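Local atomic coordinates of XC6422 protein (Xanthomonas campestris, PDB entry 2FUK), a protein that probably acts as a hydrolase of the serine alpha/beta-hydrolase family, a small member that lacks a lid over its active site. Residues D91-Q94 with D95-R98; G211-R214 with W215-A218. All coordinates share one frame; numbering follows the deposited sequence.

Overall arrangement
Both contacts are local, between residues three to five apart along one continuous stretch, and they lie on opposite sides of the chain's centre: contact 1 on the first turns of helix 92-107, contact 2 where helix 201-212 gives way to a loop. Their centres lie 27 Å apart and their nearest atoms about 16 Å, so neither touches the other. Contact 1 is partly buried, with four of eight touching residues enclosed; contact 2 is a surface contact with one of six. The chemistry differs accordingly. In 91-98 main-chain i to i+4 bonds run beside acidic side chains, one of them water-bridged, whereas in 211-218 two i to i+3 bonds accompany indole and leucine packing near the central sheet.

Contact 1: D91-Q94 with D95-R98; sequences DGEQ and DDLR
Gly92 O receives Asp96 N at 3.0 Å in the carbonyl plane, one of three successive i to i+4 bonds on helix 92-107; Asp95 N also reaches this oxygen, but weakly, with an N-H...O angle of only 124°. Leu97 N to Glu93 O is straighter, at 161°, and Arg98 N to Gln94 O follows one residue on. The tight side is formed by Glu93, Asp96 and Leu97. With CG turned beside its own backbone N (chi1 -68°), Asp96 brings OD2 to 3.7 Å from Glu93 CA, while its carboxylate makes a salt bridge with Arg78. Glu93 OE1 lies 5.2 Å from that OD2, and its carboxylate is held by backbone N-H groups, OE1 by Asp88 N and OE2 by Gly90 N; Leu97 packs on Ile41, Cys43 and Ala128. The looser side carries Asp95 and the exposed Asp91 and Arg98. Here a water donates to Asp95 OD1 at 2.8 Å and weakly to Asp91 O. Upstream, Asp88 OD2 accepts from Gly92 N. An acidic side chain from the preceding loop accepting an early helical N-H, with i to i+4 bonds beyond it, fits the N-terminal part of an alpha-helix, here one flanking the alpha/beta-hydrolase sheet.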
loop_
_atom_site.group_PDB
_atom_site.type_symbol
_atom_site.label_atom_id
_atom_site.label_comp_id
_atom_site.label_asym_id
_atom_site.label_seq_id
_atom_site.Cartn_x
_atom_site.Cartn_y
_atom_site.Cartn_z
ATOM N N ASP A 91 20.266 9.203 24.673
ATOM C CA ASP A 91 21.657 9.568 24.461
ATOM C C ASP A 91 22.400 8.469 23.711
ATOM O O ASP A 91 22.789 8.653 22.560
ATOM C CB ASP A 91 22.340 9.886 25.793
ATOM C CG ASP A 91 21.966 11.260 26.321
ATOM O OD1 ASP A 91 21.312 12.031 25.575
ATOM O OD2 ASP A 91 22.333 11.583 27.475
ATOM N N GLY A 92 22.571 7.320 24.351
ATOM C CA GLY A 92 23.260 6.227 23.695
ATOM C C GLY A 92 22.520 5.765 22.450
ATOM O O GLY A 92 23.128 5.202 21.542
ATOM N N GLU A 93 21.211 5.997 22.405
ATOM C CA GLU A 93 20.423 5.586 21.251
ATOM C C GLU A 93 20.856 6.353 20.005
ATOM O O GLU A 93 20.742 5.848 18.893
ATOM C CB GLU A 93 18.923 5.777 21.515
ATOM C CG GLU A 93 18.308 4.700 22.429
ATOM C CD GLU A 93 18.569 4.925 23.912
ATOM O OE1 GLU A 93 18.262 4.006 24.703
ATOM O OE2 GLU A 93 19.064 6.010 24.284
ATOM N N GLN A 94 21.360 7.571 20.189
ATOM C CA GLN A 94 21.832 8.350 19.048
ATOM C C GLN A 94 23.075 7.677 18.487
ATOM O O GLN A 94 23.324 7.713 17.282
ATOM C CB GLN A 94 22.187 9.772 19.467
ATOM C CG GLN A 94 20.999 10.655 19.777
ATOM C CD GLN A 94 21.438 12.019 20.264
ATOM O OE1 GLN A 94 22.130 12.748 19.553
ATOM N NE2 GLN A 94 21.053 12.365 21.486
ATOM N N ASP A 95 23.859 7.064 19.369
ATOM C CA ASP A 95 25.071 6.380 18.943
ATOM C C ASP A 95 24.697 5.093 18.217
ATOM O O ASP A 95 25.378 4.695 17.273
ATOM C CB ASP A 95 25.975 6.070 20.140
ATOM C CG ASP A 95 26.374 7.321 20.910
ATOM O OD1 ASP A 95 26.529 8.388 20.275
ATOM O OD2 ASP A 95 26.550 7.230 22.150
ATOM N N ASP A 96 23.619 4.445 18.659
ATOM C CA ASP A 96 23.156 3.218 18.012
ATOM C C ASP A 96 22.751 3.574 16.587
ATOM O O ASP A 96 23.083 2.868 15.636
ATOM C CB ASP A 96 21.930 2.625 18.720
ATOM C CG ASP A 96 22.234 2.101 20.106
ATOM O OD1 ASP A 96 23.399 1.751 20.378
ATOM O OD2 ASP A 96 21.287 2.019 20.919
ATOM N N LEU A 97 22.022 4.678 16.455
ATOM C CA LEU A 97 21.569 5.148 15.151
ATOM C C LEU A 97 22.782 5.458 14.270
ATOM O O LEU A 97 22.784 5.144 13.080
ATOM C CB LEU A 97 20.718 6.414 15.312
ATOM C CG LEU A 97 19.514 6.662 14.392
ATOM C CD1 LEU A 97 19.279 8.154 14.318
ATOM C CD2 LEU A 97 19.717 6.083 13.004
ATOM N N ARG A 98 23.814 6.072 14.850
ATOM C CA ARG A 98 25.009 6.399 14.074
ATOM C C ARG A 98 25.675 5.145 13.516
ATOM O O ARG A 98 26.166 5.153 12.390
ATOM C CB ARG A 98 26.031 7.184 14.913
ATOM C CG ARG A 98 27.327 7.484 14.137
ATOM C CD ARG A 98 27.999 8.789 14.547
ATOM N NE ARG A 98 28.688 8.730 15.835
ATOM C CZ ARG A 98 29.802 8.036 16.056
ATOM N NH1 ARG A 98 30.355 7.333 15.075
ATOM N NH2 ARG A 98 30.377 8.067 17.250
HETATM O O HOH W 1 25.426 10.506 21.752
#

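Contact 2: G211-R214 with W215-A218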
loop_
_atom_site.group_PDB
_atom_site.type_symbol
_atom_site.label_atom_id
_atom_site.label_comp_id
_atom_site.label_asym_id
_atom_site.label_seq_id
_atom_site.Cartn_x
_atom_site.Cartn_y
_atom_site.Cartn_z
ATOM N N GLY A 211 3.963 13.990 1.295
ATOM C CA GLY A 211 4.892 14.924 1.898
ATOM C C GLY A 211 6.315 14.856 1.381
ATOM O O GLY A 211 6.991 15.881 1.293
ATOM N N VAL A 212 6.781 13.660 1.033
ATOM C CA VAL A 212 8.151 13.511 0.544
ATOM C C VAL A 212 8.281 13.383 -0.976
ATOM O O VAL A 212 9.386 13.414 -1.508
ATOM C CB VAL A 212 8.859 12.283 1.188
ATOM C CG1 VAL A 212 8.826 12.394 2.705
ATOM C CG2 VAL A 212 8.209 10.985 0.721
ATOM N N ARG A 213 7.153 13.247 -1.664
ATOM C CA ARG A 213 7.132 13.092 -3.122
ATOM C C ARG A 213 8.131 13.943 -3.903
ATOM O O ARG A 213 8.912 13.429 -4.713
ATOM C CB ARG A 213 5.733 13.396 -3.653
ATOM C CG ARG A 213 5.648 13.461 -5.168
ATOM C CD ARG A 213 5.761 12.079 -5.758
ATOM N NE ARG A 213 4.627 11.242 -5.383
ATOM C CZ ARG A 213 4.597 9.921 -5.517
ATOM N NH1 ARG A 213 3.518 9.244 -5.153
ATOM N NH2 ARG A 213 5.656 9.270 -5.988
ATOM N N ARG A 214 8.091 15.250 -3.671
ATOM C CA ARG A 214 8.963 16.169 -4.385
ATOM C C ARG A 214 10.428 16.136 -3.969
ATOM O O ARG A 214 11.264 16.806 -4.579
ATOM C CB ARG A 214 8.409 17.592 -4.276
ATOM C CG ARG A 214 7.203 17.819 -5.183
ATOM C CD ARG A 214 6.470 19.109 -4.847
ATOM N NE ARG A 214 5.339 19.347 -5.740
ATOM C CZ ARG A 214 5.449 19.765 -6.998
ATOM N NH1 ARG A 214 4.356 19.955 -7.736
ATOM N NH2 ARG A 214 6.642 19.998 -7.526
ATOM N N TRP A 215 10.754 15.366 -2.937
ATOM C CA TRP A 215 12.144 15.279 -2.512
ATOM C C TRP A 215 12.804 14.017 -3.056
ATOM O O TRP A 215 13.977 13.764 -2.801
ATOM C CB TRP A 215 12.263 15.311 -0.984
ATOM C CG TRP A 215 11.680 16.545 -0.362
ATOM C CD1 TRP A 215 11.554 17.779 -0.939
ATOM C CD2 TRP A 215 11.143 16.665 0.962
ATOM N NE1 TRP A 215 10.965 18.658 -0.057
ATOM C CE2 TRP A 215 10.704 17.999 1.117
ATOM C CE3 TRP A 215 10.989 15.773 2.033
ATOM C CZ2 TRP A 215 10.118 18.462 2.306
ATOM C CZ3 TRP A 215 10.409 16.235 3.209
ATOM C CH2 TRP A 215 9.981 17.565 3.335
ATOM N N LEU A 216 12.050 13.221 -3.805
ATOM C CA LEU A 216 12.618 12.011 -4.379
ATOM C C LEU A 216 13.661 12.433 -5.409
ATOM O O LEU A 216 13.361 13.199 -6.327
ATOM C CB LEU A 216 11.526 11.170 -5.042
ATOM C CG LEU A 216 10.494 10.608 -4.062
ATOM C CD1 LEU A 216 9.384 9.892 -4.822
ATOM C CD2 LEU A 216 11.186 9.662 -3.091
ATOM N N PRO A 217 14.905 11.952 -5.262
ATOM C CA PRO A 217 15.944 12.332 -6.227
ATOM C C PRO A 217 15.694 11.843 -7.657
ATOM O O PRO A 217 16.124 12.490 -8.614
ATOM C CB PRO A 217 17.227 11.769 -5.602
ATOM C CG PRO A 217 16.740 10.627 -4.767
ATOM C CD PRO A 217 15.467 11.140 -4.168
ATOM N N ALA A 218 14.996 10.720 -7.803
ATOM C CA ALA A 218 14.692 10.174 -9.126
ATOM C C ALA A 218 13.202 10.283 -9.447
ATOM O O ALA A 218 12.359 10.251 -8.559
ATOM C CB ALA A 218 15.142 8.719 -9.210
#
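Val212 O accepts the shortest sound polar bond here, from Trp215 N at 2.8 Å with an N-H...O angle of 155°. The donor stands above the carbonyl plane, and the bond spans three residues, as in the turns that finish a helix: the chain is leaving helix 201-212, the last helix of this alpha/beta-hydrolase fold. A second i to i+3 bond follows, Leu216 N to Arg213 O at 3.3 Å; its donor is farther from the carbonyl plane, by 59°. Two successive turns of this kind carry the chain out of the helix, after which Leu216 adopts an extended backbone conformation.

The indole of Trp215 folds back along the departing helix. Its CG lies beside the backbone N (chi1 -59°), which turns the six-membered ring back toward Gly211 and Val212. Gly211 O stands 3.8 Å above one face, offset toward the rim, and is nearest to CZ3. Val212 crosses the indole at about a right angle, its CG1 meeting CE3 at 4.1 Å. Val212 also packs on Trp114, Ile138 and Leu159, and Trp215 on Val136 and Leu159, so both side chains join this helix end to strands of the central sheet. Leu216, which touches Trp114 as well, sets its CG against Arg213 O at 3.3 Å. The chain of Arg213 bends at chi2 and chi3 and brings its guanidinium obliquely to the same leucine, where NH2 approaches CD1 to 4.0 Å.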